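Local coordinates for DUF3298 domain-containing protein (Pseudomonas aeruginosa, PDB 4E72) that is of unknown function but has a DUF3298 domain and is probably exported, perhaps as a lipoprotein, at residues Gly4-Leu9 with Gln94-Val99; Val31-Leu36 with Ser85-Lys90; Arg50-Met55 with Ala66-Tyr71; Ile101-Tyr106 with Gly119-Asp124; Ala144-Ala149 with Gln175-Val180. All blocks are in the same frame, centred on the assembly; numbering follows the deposited sequence. Where two conformers were deposited one is given.

Contact 1: residues Gly4-Leu9 with Gln94-Val99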
# COMPACT_ATOMS: atom_id res chain seq x y z
N GLY A 4 2.49 25.15 -5.03
CA GLY A 4 3.30 24.94 -6.23
C GLY A 4 3.53 23.47 -6.52
O GLY A 4 3.67 22.67 -5.58
N LEU A 5 3.56 23.09 -7.82
CA LEU A 5 3.69 21.69 -8.27
C LEU A 5 4.99 21.03 -7.80
O LEU A 5 4.96 19.86 -7.37
CB LEU A 5 3.57 21.61 -9.80
CG LEU A 5 3.07 20.29 -10.42
CD1 LEU A 5 1.60 20.01 -10.05
CD2 LEU A 5 3.23 20.31 -11.94
N ASP A 6 6.12 21.77 -7.86
CA ASP A 6 7.44 21.27 -7.44
C ASP A 6 7.71 21.50 -5.92
O ASP A 6 8.80 21.19 -5.42
CB ASP A 6 8.56 21.85 -8.32
CG ASP A 6 8.68 21.10 -9.64
OD1 ASP A 6 8.72 19.83 -9.60
OD2 ASP A 6 8.70 21.76 -10.71
N ASP A 7 6.68 21.98 -5.20
CA ASP A 7 6.71 22.14 -3.75
C ASP A 7 5.94 20.98 -3.15
O ASP A 7 4.93 20.59 -3.73
CB ASP A 7 6.09 23.47 -3.32
CG ASP A 7 6.81 24.69 -3.84
OD1 ASP A 7 8.01 24.86 -3.50
OD2 ASP A 7 6.17 25.49 -4.55
N PRO A 8 6.37 20.42 -1.99
CA PRO A 8 5.59 19.33 -1.38
C PRO A 8 4.29 19.83 -0.76
O PRO A 8 4.23 20.96 -0.27
CB PRO A 8 6.53 18.77 -0.32
CG PRO A 8 7.38 19.92 0.07
CD PRO A 8 7.55 20.75 -1.16
N LEU A 9 3.24 18.99 -0.78
CA LEU A 9 1.97 19.34 -0.16
C LEU A 9 2.09 19.24 1.35
O LEU A 9 2.44 18.16 1.85
CB LEU A 9 0.82 18.42 -0.62
CG LEU A 9 0.20 18.59 -1.98
CD1 LEU A 9 -0.80 17.47 -2.22
CD2 LEU A 9 -0.50 19.93 -2.14
N GLN A 94 7.04 12.47 -2.08
CA GLN A 94 6.51 13.59 -2.87
C GLN A 94 7.60 14.02 -3.81
O GLN A 94 8.69 14.37 -3.35
CB GLN A 94 6.04 14.75 -1.99
CG GLN A 94 4.74 14.43 -1.29
CD GLN A 94 4.07 15.66 -0.78
OE1 GLN A 94 3.57 16.48 -1.54
NE2 GLN A 94 4.02 15.79 0.53
N HIS A 95 7.34 13.92 -5.13
CA HIS A 95 8.28 14.32 -6.18
C HIS A 95 7.56 14.54 -7.49
O HIS A 95 6.63 13.80 -7.82
CB HIS A 95 9.43 13.30 -6.38
CG HIS A 95 9.00 11.98 -6.96
ND1 HIS A 95 9.06 11.74 -8.32
CD2 HIS A 95 8.50 10.88 -6.33
CE1 HIS A 95 8.58 10.51 -8.49
NE2 HIS A 95 8.23 9.95 -7.32
N ASP A 96 8.00 15.57 -8.22
CA ASP A 96 7.59 15.94 -9.57
C ASP A 96 6.06 16.08 -9.73
O ASP A 96 5.51 15.74 -10.78
CB ASP A 96 8.17 14.89 -10.56
CG ASP A 96 9.70 14.80 -10.54
OD1 ASP A 96 10.36 15.82 -10.80
OD2 ASP A 96 10.23 13.70 -10.24
N GLY A 97 5.40 16.60 -8.69
CA GLY A 97 3.95 16.77 -8.68
C GLY A 97 3.17 15.52 -8.29
O GLY A 97 1.94 15.54 -8.32
N LEU A 98 3.86 14.42 -7.95
CA LEU A 98 3.24 13.17 -7.52
C LEU A 98 3.24 13.03 -6.00
O LEU A 98 4.20 13.43 -5.35
CB LEU A 98 3.93 11.93 -8.11
CG LEU A 98 4.11 11.78 -9.63
CD1 LEU A 98 4.64 10.39 -9.94
CD2 LEU A 98 2.81 11.96 -10.38
N VAL A 99 2.16 12.43 -5.43
CA VAL A 99 2.08 12.13 -3.99
C VAL A 99 1.98 10.62 -3.88
O VAL A 99 1.05 10.05 -4.43
CB VAL A 99 0.95 12.86 -3.21
CG1 VAL A 99 1.12 12.68 -1.70
CG2 VAL A 99 0.89 14.33 -3.55
O HOH W 1 6.29 17.29 -5.91
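Gln-94 reaches from the beta hairpin of strands 84-95 and 98-108 to the N-terminal loop, where its amide pairs with the backbone of Leu-9 much as a neighbouring strand would. OE1 accepts from Leu-9 N at 2.6 Å and NE2 donates almost straight to Leu-9 O at 3.1 Å. Leu-9 O lies in the amide plane of Gln-94 (4° out of it), and two bonds to one residue fix the rotation of the carboxamide. Its CG sits beside the backbone N (chi1 -74°) and the chain runs extended from there. The Leu-9 side chain lies crosswise to Gln-94 and sets CD1 against Val-99 CG2 at 3.8 Å. Pro-8 lays CB near the same amide. At the hairpin tip, a type I' turn from His-95 to Leu-98, Leu-5 brings CG to 4.0 Å from Gly-97 CA, while Asp-96 OD2 takes bonds from His-95 ND1 and Gly-224 N. Leu-5 O accepts from a water that in turn accepts from Gly-97 N at 3.0 Å.

Contact 2: residues Val31-Leu36 with Ser85-Lys90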
# COMPACT_ATOMS: atom_id res chain seq x y z
N VAL A 31 -9.31 0.01 18.31
CA VAL A 31 -9.25 0.53 16.94
C VAL A 31 -8.23 1.66 16.91
O VAL A 31 -8.36 2.65 17.63
CB VAL A 31 -10.60 0.99 16.32
CG1 VAL A 31 -10.38 1.57 14.92
CG2 VAL A 31 -11.58 -0.18 16.24
N ASN A 32 -7.21 1.50 16.07
CA ASN A 32 -6.15 2.49 15.94
C ASN A 32 -6.11 3.01 14.49
O ASN A 32 -5.82 2.25 13.57
CB ASN A 32 -4.80 1.89 16.40
CG ASN A 32 -3.64 2.85 16.38
OD1 ASN A 32 -3.37 3.54 15.39
ND2 ASN A 32 -2.89 2.87 17.47
N ILE A 33 -6.47 4.30 14.29
CA ILE A 33 -6.54 4.94 12.97
C ILE A 33 -5.58 6.14 12.92
O ILE A 33 -5.72 7.07 13.71
CB ILE A 33 -8.00 5.36 12.60
CG1 ILE A 33 -8.91 4.12 12.43
CG2 ILE A 33 -8.04 6.25 11.31
CD1 ILE A 33 -10.37 4.41 12.55
N ASP A 34 -4.63 6.10 11.96
CA ASP A 34 -3.62 7.13 11.72
C ASP A 34 -3.71 7.56 10.25
O ASP A 34 -3.08 6.95 9.38
CB ASP A 34 -2.22 6.59 12.08
CG ASP A 34 -1.05 7.56 11.88
OD1 ASP A 34 -1.31 8.76 11.57
OD2 ASP A 34 0.12 7.11 12.00
N THR A 35 -4.50 8.59 9.98
CA THR A 35 -4.71 9.01 8.60
C THR A 35 -4.19 10.43 8.36
O THR A 35 -3.51 11.01 9.22
CB THR A 35 -6.17 8.79 8.21
OG1 THR A 35 -6.27 8.85 6.79
CG2 THR A 35 -7.14 9.76 8.90
N LEU A 36 -4.46 10.96 7.14
CA LEU A 36 -3.99 12.25 6.66
C LEU A 36 -5.05 13.09 5.98
O LEU A 36 -5.92 12.57 5.27
CB LEU A 36 -2.88 12.03 5.60
CG LEU A 36 -1.60 11.32 5.98
CD1 LEU A 36 -0.86 10.90 4.74
CD2 LEU A 36 -0.71 12.21 6.85
N SER A 85 -7.96 -3.66 15.40
CA SER A 85 -7.91 -3.22 14.03
C SER A 85 -7.07 -1.94 13.95
O SER A 85 -7.30 -1.00 14.73
CB SER A 85 -9.33 -3.01 13.49
OG SER A 85 -9.32 -2.40 12.21
N TYR A 86 -6.05 -1.95 13.06
CA TYR A 86 -5.11 -0.86 12.80
C TYR A 86 -5.19 -0.47 11.36
O TYR A 86 -5.12 -1.34 10.50
CB TYR A 86 -3.64 -1.26 13.13
CG TYR A 86 -3.34 -1.55 14.58
CD1 TYR A 86 -3.65 -2.78 15.14
CD2 TYR A 86 -2.66 -0.63 15.37
CE1 TYR A 86 -3.37 -3.06 16.49
CE2 TYR A 86 -2.37 -0.89 16.71
CZ TYR A 86 -2.72 -2.12 17.26
OH TYR A 86 -2.42 -2.39 18.58
N LEU A 87 -5.31 0.83 11.09
CA LEU A 87 -5.34 1.40 9.74
C LEU A 87 -4.41 2.59 9.70
O LEU A 87 -4.45 3.46 10.60
CB LEU A 87 -6.75 1.82 9.31
CG LEU A 87 -7.78 0.72 9.02
CD1 LEU A 87 -9.15 1.35 8.89
CD2 LEU A 87 -7.45 -0.05 7.76
N GLN A 88 -3.56 2.64 8.68
CA GLN A 88 -2.61 3.73 8.59
C GLN A 88 -2.35 4.16 7.15
O GLN A 88 -2.15 3.33 6.24
CB GLN A 88 -1.28 3.35 9.29
CG GLN A 88 -0.27 4.48 9.27
CD GLN A 88 1.11 3.97 9.55
OE1 GLN A 88 1.51 3.82 10.70
NE2 GLN A 88 1.86 3.71 8.49
N ALA A 89 -2.32 5.48 6.96
CA ALA A 89 -2.00 6.16 5.72
C ALA A 89 -0.91 7.16 6.00
O ALA A 89 -1.04 7.97 6.94
CB ALA A 89 -3.23 6.85 5.15
N LYS A 90 0.20 7.05 5.26
CA LYS A 90 1.33 7.98 5.39
C LYS A 90 1.93 8.28 4.01
O LYS A 90 1.89 7.45 3.09
CB LYS A 90 2.42 7.49 6.37
CG LYS A 90 3.13 6.19 6.00
CD LYS A 90 4.43 6.03 6.78
CE LYS A 90 5.39 5.09 6.07
NZ LYS A 90 6.72 5.03 6.74
O HOH W 2 -2.76 2.74 12.97
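A beta-alpha-beta type crossover, through helices 44-54 and 68-78, joins two adjacent parallel strands of the mixed six-stranded sheet, Val-31 to Leu-36 running beside Ser-85 to Lys-90 with axes 4.7 Å apart. Residues of 31-36 supply both bonding atoms at every second position: Asn-32 N donates to Ser-85 O at 2.8 Å and Asn-32 O accepts from Leu-87 N, then Asp-34 N donates to Leu-87 O and Asp-34 O accepts from Ala-89 N at 2.9 Å. Asn-32, Asp-34, Tyr-86 and Gln-88 share one face. Asn-32 holds CG anti to the backbone N (chi1 -177°), which brings CB and the amide obliquely against CD2 and CE2 of Tyr-86; Asn-32 CB comes to 3.5 Å from Tyr-86 CD2, with amide and ring planes 27° apart. Asp-34 and Gln-88 run side by side, the carboxylate turned 77° from the amide. Strand 12-19, on the outer side of 30-37, supplies Arg-13, in a salt bridge with Asp-34 OD1, and Glu-17, which accepts from Asn-32 ND2. On the other face Ile-33 CG1 meets Leu-87 CB at 4.4 Å. The two helices cover that face, placing Leu-52 on Ala-89 and Leu-68 on Leu-87, while strand 98-108 flanks 84-95 at its other edge.

Contact 3: residues Arg50-Met55 with Ala66-Tyr71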
# COMPACT_ATOMS: atom_id res chain seq x y z
N ARG A 50 -11.42 6.29 1.68
CA ARG A 50 -11.99 5.16 0.95
C ARG A 50 -10.96 4.03 0.79
O ARG A 50 -11.31 2.86 1.00
CB ARG A 50 -12.53 5.60 -0.43
CG ARG A 50 -12.78 4.45 -1.41
CD ARG A 50 -14.17 3.85 -1.29
NE ARG A 50 -15.04 4.29 -2.37
CZ ARG A 50 -15.25 3.61 -3.50
NH1 ARG A 50 -14.66 2.43 -3.69
NH2 ARG A 50 -16.05 4.10 -4.43
N ALA A 51 -9.70 4.37 0.44
CA ALA A 51 -8.63 3.39 0.24
C ALA A 51 -8.35 2.63 1.55
O ALA A 51 -8.08 1.42 1.50
CB ALA A 51 -7.36 4.06 -0.28
N LEU A 52 -8.47 3.30 2.72
CA LEU A 52 -8.29 2.61 4.00
C LEU A 52 -9.50 1.74 4.32
O LEU A 52 -9.32 0.63 4.81
CB LEU A 52 -8.07 3.60 5.14
CG LEU A 52 -6.70 4.21 5.21
CD1 LEU A 52 -6.71 5.40 6.16
CD2 LEU A 52 -5.65 3.17 5.58
N LEU A 53 -10.71 2.21 3.98
CA LEU A 53 -11.94 1.45 4.22
C LEU A 53 -11.97 0.16 3.40
O LEU A 53 -12.51 -0.84 3.88
CB LEU A 53 -13.19 2.29 3.92
CG LEU A 53 -13.55 3.33 4.98
CD1 LEU A 53 -14.60 4.29 4.45
CD2 LEU A 53 -14.00 2.67 6.29
N GLU A 54 -11.36 0.17 2.19
CA GLU A 54 -11.24 -1.00 1.28
C GLU A 54 -10.40 -2.11 1.92
O GLU A 54 -10.65 -3.29 1.68
CB GLU A 54 -10.60 -0.59 -0.06
CG GLU A 54 -11.51 0.19 -1.00
CD GLU A 54 -12.70 -0.52 -1.64
OE1 GLU A 54 -12.73 -1.78 -1.66
OE2 GLU A 54 -13.61 0.19 -2.11
N MSE A 55 -9.42 -1.73 2.74
CA MSE A 55 -8.54 -2.67 3.45
C MSE A 55 -9.24 -3.36 4.62
O MSE A 55 -8.65 -4.25 5.24
CB MSE A 55 -7.29 -1.95 3.95
CG MSE A 55 -6.57 -1.18 2.88
SE MSE A 55 -5.02 -0.38 3.66
CE MSE A 55 -3.82 -1.88 3.46
N ALA A 66 -19.65 4.01 5.58
CA ALA A 66 -19.58 5.32 4.93
C ALA A 66 -18.35 6.15 5.32
O ALA A 66 -18.01 7.10 4.61
CB ALA A 66 -20.83 6.12 5.25
N SER A 67 -17.72 5.83 6.47
CA SER A 67 -16.61 6.60 6.98
C SER A 67 -15.79 5.79 7.95
O SER A 67 -16.26 4.79 8.50
CB SER A 67 -17.13 7.85 7.68
OG SER A 67 -17.91 7.51 8.82
N LEU A 68 -14.58 6.29 8.22
CA LEU A 68 -13.68 5.69 9.19
C LEU A 68 -14.28 5.74 10.61
O LEU A 68 -14.05 4.80 11.37
CB LEU A 68 -12.29 6.35 9.13
CG LEU A 68 -11.44 5.86 7.95
CD1 LEU A 68 -10.23 6.75 7.74
CD2 LEU A 68 -11.04 4.36 8.12
N ALA A 69 -15.10 6.77 10.95
CA ALA A 69 -15.77 6.86 12.27
C ALA A 69 -16.89 5.83 12.34
O ALA A 69 -17.10 5.25 13.40
CB ALA A 69 -16.33 8.25 12.50
N ALA A 70 -17.62 5.60 11.21
CA ALA A 70 -18.66 4.57 11.16
C ALA A 70 -18.01 3.18 11.30
O ALA A 70 -18.55 2.33 12.01
CB ALA A 70 -19.47 4.67 9.88
N TYR A 71 -16.84 2.96 10.67
CA TYR A 71 -16.11 1.68 10.76
C TYR A 71 -15.66 1.41 12.21
O TYR A 71 -15.84 0.30 12.70
CB TYR A 71 -14.89 1.63 9.81
CG TYR A 71 -13.98 0.44 10.09
CD1 TYR A 71 -14.36 -0.85 9.72
CD2 TYR A 71 -12.78 0.60 10.78
CE1 TYR A 71 -13.57 -1.95 10.03
CE2 TYR A 71 -11.99 -0.51 11.12
CZ TYR A 71 -12.38 -1.77 10.72
OH TYR A 71 -11.58 -2.86 10.95
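Leu-53 and Leu-68 carry the apolar contact between the C-terminal part of helix 44-54 and the start of helix 68-78. Leu-53 sets its two methyls against the N-terminal turn of helix 68-78 and the Ser-67 cap: CD2 lies 3.9 Å from Leu-68 CD2 and 3.8 Å from Tyr-71 CB, while CD1 rests over the backbone of Ser-67. With CG beside the backbone N (chi1 -76°), the Leu-53 branches reach the other helix although the side chain does not start out toward it. Leu-52 adds a second methyl contact, CD1 to Leu-68 CD1 at 4.1 Å.

The stronger polar bonds of these segments stay within each one. Ser-67 is the N-cap of helix 68-78, its OG accepting from Ala-70 N at 3.1 Å. One turn of helix 44-54 is bridged by Arg-50 NH1 and Glu-54 OE2, a salt bridge of 2.9 Å; Glu-54 OE1 has a second cationic partner in Arg-57. Between the helices, Leu-68 N gives a weak bond to Glu-49 OE2.

Both helices lie on one face of the six-stranded sheet. Leu-52 meets Leu-87 of strand 84-95, Tyr-71 OH bonds to Ser-85 OG of that strand, and Met-55, a selenomethionine, packs on Leu-103 and Ser-105 of strand 98-108.

Contact 4: residues Ile101-Tyr106 with Gly119-Asp124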
# COMPACT_ATOMS: atom_id res chain seq x y z
N ILE A 101 1.30 7.74 -1.46
CA ILE A 101 0.74 7.42 -0.16
C ILE A 101 0.83 5.92 0.04
O ILE A 101 0.38 5.16 -0.82
CB ILE A 101 -0.73 7.94 -0.01
CG1 ILE A 101 -0.76 9.49 -0.09
CG2 ILE A 101 -1.35 7.45 1.32
CD1 ILE A 101 -2.09 10.08 -0.41
N GLU A 102 1.44 5.51 1.16
CA GLU A 102 1.54 4.10 1.55
C GLU A 102 0.49 3.79 2.62
O GLU A 102 0.35 4.55 3.60
CB GLU A 102 2.95 3.72 2.05
CG GLU A 102 3.17 2.22 1.93
CD GLU A 102 4.51 1.63 2.33
OE1 GLU A 102 5.56 2.28 2.13
OE2 GLU A 102 4.50 0.46 2.78
N LEU A 103 -0.25 2.68 2.41
CA LEU A 103 -1.33 2.22 3.27
C LEU A 103 -0.98 0.94 4.00
O LEU A 103 -0.42 0.03 3.40
CB LEU A 103 -2.60 1.97 2.42
CG LEU A 103 -2.97 3.07 1.41
CD1 LEU A 103 -3.77 2.49 0.29
CD2 LEU A 103 -3.72 4.22 2.08
N SER A 104 -1.30 0.88 5.31
CA SER A 104 -1.06 -0.27 6.20
C SER A 104 -2.30 -0.58 6.97
O SER A 104 -2.99 0.32 7.45
CB SER A 104 0.05 0.02 7.21
OG SER A 104 1.24 0.47 6.60
N SER A 105 -2.52 -1.86 7.18
CA SER A 105 -3.61 -2.37 7.99
C SER A 105 -3.12 -3.58 8.76
O SER A 105 -2.21 -4.29 8.31
CB SER A 105 -4.83 -2.71 7.13
OG SER A 105 -4.54 -3.76 6.22
N TYR A 106 -3.73 -3.80 9.92
CA TYR A 106 -3.50 -4.95 10.77
C TYR A 106 -4.82 -5.32 11.46
O TYR A 106 -5.35 -4.55 12.25
CB TYR A 106 -2.35 -4.72 11.77
CG TYR A 106 -2.11 -5.94 12.62
CD1 TYR A 106 -1.37 -7.02 12.15
CD2 TYR A 106 -2.69 -6.06 13.88
CE1 TYR A 106 -1.18 -8.16 12.92
CE2 TYR A 106 -2.53 -7.21 14.65
CZ TYR A 106 -1.77 -8.26 14.17
OH TYR A 106 -1.59 -9.37 14.95
N GLY A 119 -0.87 -1.27 0.73
CA GLY A 119 -1.39 -0.66 -0.48
C GLY A 119 -0.69 0.64 -0.83
O GLY A 119 0.04 1.22 -0.01
N PHE A 120 -0.90 1.10 -2.06
CA PHE A 120 -0.34 2.38 -2.50
C PHE A 120 -1.43 3.24 -3.12
O PHE A 120 -2.41 2.72 -3.66
CB PHE A 120 0.78 2.19 -3.54
CG PHE A 120 2.08 1.60 -3.06
CD1 PHE A 120 2.79 2.20 -2.01
CD2 PHE A 120 2.65 0.51 -3.71
CE1 PHE A 120 4.02 1.67 -1.58
CE2 PHE A 120 3.89 -0.00 -3.29
CZ PHE A 120 4.55 0.57 -2.22
N ILE A 121 -1.24 4.55 -3.03
CA ILE A 121 -1.99 5.56 -3.76
C ILE A 121 -0.92 6.35 -4.54
O ILE A 121 0.03 6.84 -3.93
CB ILE A 121 -2.89 6.48 -2.90
CG1 ILE A 121 -3.89 5.69 -2.03
CG2 ILE A 121 -3.59 7.55 -3.79
CD1 ILE A 121 -4.62 6.54 -0.94
N ASN A 122 -1.06 6.44 -5.85
CA ASN A 122 -0.19 7.26 -6.70
C ASN A 122 -1.03 8.43 -7.20
O ASN A 122 -1.78 8.29 -8.15
CB ASN A 122 0.42 6.46 -7.85
CG ASN A 122 1.34 5.37 -7.40
OD1 ASN A 122 2.55 5.58 -7.28
ND2 ASN A 122 0.77 4.19 -7.11
N TYR A 123 -1.00 9.54 -6.49
CA TYR A 123 -1.81 10.70 -6.84
C TYR A 123 -1.01 11.73 -7.64
O TYR A 123 -0.03 12.29 -7.15
CB TYR A 123 -2.37 11.34 -5.56
CG TYR A 123 -3.38 12.42 -5.86
CD1 TYR A 123 -4.71 12.10 -6.13
CD2 TYR A 123 -3.02 13.77 -5.84
CE1 TYR A 123 -5.65 13.09 -6.42
CE2 TYR A 123 -3.95 14.77 -6.14
CZ TYR A 123 -5.26 14.42 -6.43
OH TYR A 123 -6.19 15.39 -6.68
N ASP A 124 -1.45 12.00 -8.88
CA ASP A 124 -0.84 13.02 -9.75
C ASP A 124 -1.55 14.36 -9.56
O ASP A 124 -2.74 14.48 -9.82
CB ASP A 124 -0.89 12.57 -11.22
CG ASP A 124 -0.20 13.48 -12.23
OD1 ASP A 124 0.69 14.29 -11.82
OD2 ASP A 124 -0.49 13.36 -13.42
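Ile-101 and Ile-121 face each other as a hydrogen-bonded antiparallel pair: Ile-101 N donates to Ile-121 O at 2.9 Å and Ile-121 N returns the bond to Ile-101 O at 2.8 Å, both donors in the carbonyl planes. Two residues on, Leu-103 N meets Gly-119 O from above the carbonyl plane, 39° out of it, and Gly-119 N gives a more bent bond to Leu-103 O at 3.0 Å. The two isoleucine side chains stand side by side with their CB atoms 3.9 Å apart. Leu-103 runs across Ile-121, Leu-103 CD2 to Ile-121 CD1 at 3.9 Å, and spreads its own CB, CG and CD1 over the backbone of Gly-119. On the opposite face Glu-102 holds CG anti to the backbone N (chi1 -158°), bringing CG to 3.7 Å from Phe-120 CE1; the carboxylate plane is turned 67° from the ring. Farther out, Arg-92 holds Glu-102 OE1 in a salt bridge, and His-179 and Ala-181 of the second sheet pack on Phe-120. Leu-44, Val-48 and Ala-51 of helix 44-54 cover the isoleucines. Asn-122 hydrogen-bonds Val-180 O of strand 179-181 and Leu-182 N just beyond it. The pairing is that of a beta hairpin, strands 98-108 and 115-124, within an antiparallel part of the mixed sheet.

Contact 5: residues Ala144-Ala149 with Gln175-Val180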
# COMPACT_ATOMS: atom_id res chain seq x y z
N ALA A 144 5.01 -6.43 -21.25
CA ALA A 144 6.41 -5.99 -21.15
C ALA A 144 6.77 -5.52 -19.72
O ALA A 144 7.88 -5.77 -19.26
CB ALA A 144 6.69 -4.88 -22.15
N PHE A 145 5.83 -4.86 -19.01
CA PHE A 145 6.05 -4.43 -17.62
C PHE A 145 6.27 -5.63 -16.68
O PHE A 145 7.22 -5.63 -15.88
CB PHE A 145 4.87 -3.58 -17.11
CG PHE A 145 4.99 -3.15 -15.67
CD1 PHE A 145 5.76 -2.04 -15.31
CD2 PHE A 145 4.29 -3.82 -14.66
CE1 PHE A 145 5.83 -1.61 -13.99
CE2 PHE A 145 4.37 -3.40 -13.34
CZ PHE A 145 5.16 -2.31 -13.01
N TRP A 146 5.43 -6.67 -16.79
CA TRP A 146 5.57 -7.81 -15.88
C TRP A 146 6.79 -8.65 -16.25
O TRP A 146 7.34 -9.30 -15.36
CB TRP A 146 4.27 -8.62 -15.76
CG TRP A 146 3.17 -7.82 -15.11
CD1 TRP A 146 2.10 -7.26 -15.73
CD2 TRP A 146 3.11 -7.39 -13.74
NE1 TRP A 146 1.34 -6.56 -14.83
CE2 TRP A 146 1.96 -6.60 -13.60
CE3 TRP A 146 3.92 -7.62 -12.60
CZ2 TRP A 146 1.58 -6.04 -12.37
CZ3 TRP A 146 3.57 -7.03 -11.41
CH2 TRP A 146 2.40 -6.25 -11.29
N LYS A 147 7.29 -8.53 -17.50
CA LYS A 147 8.54 -9.19 -17.91
C LYS A 147 9.71 -8.56 -17.18
O LYS A 147 10.59 -9.29 -16.75
CB LYS A 147 8.76 -9.13 -19.43
CG LYS A 147 7.80 -10.04 -20.22
CD LYS A 147 8.22 -11.51 -20.26
CE LYS A 147 7.35 -12.31 -21.20
NZ LYS A 147 7.57 -11.96 -22.64
N GLN A 148 9.69 -7.21 -16.99
CA GLN A 148 10.72 -6.47 -16.23
C GLN A 148 10.59 -6.73 -14.74
O GLN A 148 11.59 -6.73 -14.02
CB GLN A 148 10.66 -4.96 -16.52
CG GLN A 148 10.91 -4.58 -17.99
CD GLN A 148 12.14 -5.22 -18.57
OE1 GLN A 148 13.25 -5.01 -18.10
NE2 GLN A 148 11.96 -6.07 -19.58
N ALA A 149 9.36 -6.96 -14.27
CA ALA A 149 9.03 -7.30 -12.88
C ALA A 149 9.65 -8.65 -12.54
O ALA A 149 10.17 -8.82 -11.44
CB ALA A 149 7.52 -7.33 -12.69
N GLN A 175 4.59 -13.88 -9.00
CA GLN A 175 3.18 -13.51 -9.06
C GLN A 175 3.07 -12.03 -9.33
O GLN A 175 3.99 -11.30 -9.00
CB GLN A 175 2.53 -13.84 -7.69
CG GLN A 175 1.04 -14.17 -7.74
CD GLN A 175 0.37 -14.09 -6.39
OE1 GLN A 175 0.80 -14.69 -5.40
NE2 GLN A 175 -0.76 -13.39 -6.33
N ARG A 176 1.94 -11.57 -9.89
CA ARG A 176 1.74 -10.13 -10.06
C ARG A 176 1.33 -9.55 -8.71
O ARG A 176 0.96 -10.28 -7.80
CB ARG A 176 0.65 -9.82 -11.11
CG ARG A 176 1.01 -10.12 -12.57
CD ARG A 176 -0.19 -9.77 -13.43
NE ARG A 176 0.01 -10.07 -14.84
CZ ARG A 176 -0.74 -9.58 -15.82
NH1 ARG A 176 -1.76 -8.78 -15.55
NH2 ARG A 176 -0.47 -9.88 -17.09
N THR A 177 1.33 -8.23 -8.61
CA THR A 177 0.88 -7.55 -7.41
C THR A 177 0.02 -6.36 -7.81
O THR A 177 0.35 -5.72 -8.79
CB THR A 177 2.06 -7.15 -6.47
OG1 THR A 177 1.51 -6.56 -5.28
CG2 THR A 177 3.08 -6.19 -7.12
N PRO A 178 -1.08 -6.03 -7.09
CA PRO A 178 -1.82 -4.79 -7.42
C PRO A 178 -1.10 -3.52 -6.91
O PRO A 178 -1.52 -2.43 -7.30
CB PRO A 178 -3.16 -4.95 -6.68
CG PRO A 178 -3.02 -6.10 -5.80
CD PRO A 178 -1.66 -6.70 -5.90
N HIS A 179 -0.04 -3.63 -6.07
CA HIS A 179 0.63 -2.49 -5.40
C HIS A 179 1.92 -2.09 -6.07
O HIS A 179 2.98 -2.68 -5.84
CB HIS A 179 0.88 -2.79 -3.90
CG HIS A 179 -0.18 -3.62 -3.24
ND1 HIS A 179 -1.52 -3.22 -3.24
CD2 HIS A 179 -0.07 -4.76 -2.52
CE1 HIS A 179 -2.17 -4.14 -2.55
NE2 HIS A 179 -1.33 -5.07 -2.05
N VAL A 180 1.83 -1.05 -6.88
CA VAL A 180 2.91 -0.51 -7.69
C VAL A 180 3.04 0.95 -7.34
O VAL A 180 2.06 1.67 -7.45
CB VAL A 180 2.62 -0.71 -9.21
CG1 VAL A 180 3.68 -0.03 -10.10
CG2 VAL A 180 2.48 -2.18 -9.58
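Trp-146 and Arg-176 form a flat cation-pi stack between helix 142-159 and the loop leading into strand 179-181. Extended from CG to NE, Arg-176 lies along one face of the Trp-146 indole: CG sits over the six-membered ring, 3.7 Å from its centroid, as a CH-pi contact, and the guanidinium comes down at the five-membered end, Arg-176 NE 3.6 Å from Trp-146 CD1. Its plane is only 10° from that of the indole, with centres 4.1 Å apart. Trp-146 places CG beside its backbone N (chi1 -66°) and turns the indole (chi2 105°) so that its far rim points at the loop, where Trp-146 CH2 lies 3.3 Å from Thr-177 O, near the ring plane. The Phe-145 ring meets the opposite face of the indole with CD2 and sends CZ to Val-180 CG1 at 4.0 Å. The indole is thus layered between a charged chain and a phenyl edge. Trp-146 NE1 donates to Glu-142 one turn earlier in the helix. Leu-189 of strand 187-190 touches Phe-145, Trp-146 and Val-180, Ile-208 of strand 205-208 touches Phe-145, and Leu-133 of helix 133-136 packs on both aromatics, so helix 142-159 lies against the three-stranded sheet.

Overall arrangement
Contacts 1, 2 and 4 all involve the mixed six-stranded sheet: contact 2 joins strands 30-37 and 84-95, contact 4 joins 98-108 and 115-124, and contact 1 ties the N-terminal residues to the hairpin tip between 84-95 and 98-108. Contact 3, about 10 Å from contact 2 between centres, packs onto the sheet the two helices, 44-54 and 68-78, that come between strands 30-37 and 84-95 in the chain. Contacts 2 and 3 both fall within the span bridged by contact 1; contacts 4 and 5 follow. Contact 5 belongs to the second sheet, about 27 Å from contacts 2 and 3 between centres, and meets contact 4 through Asn-122 and Phe-120, which link the six-stranded and three-stranded sheets.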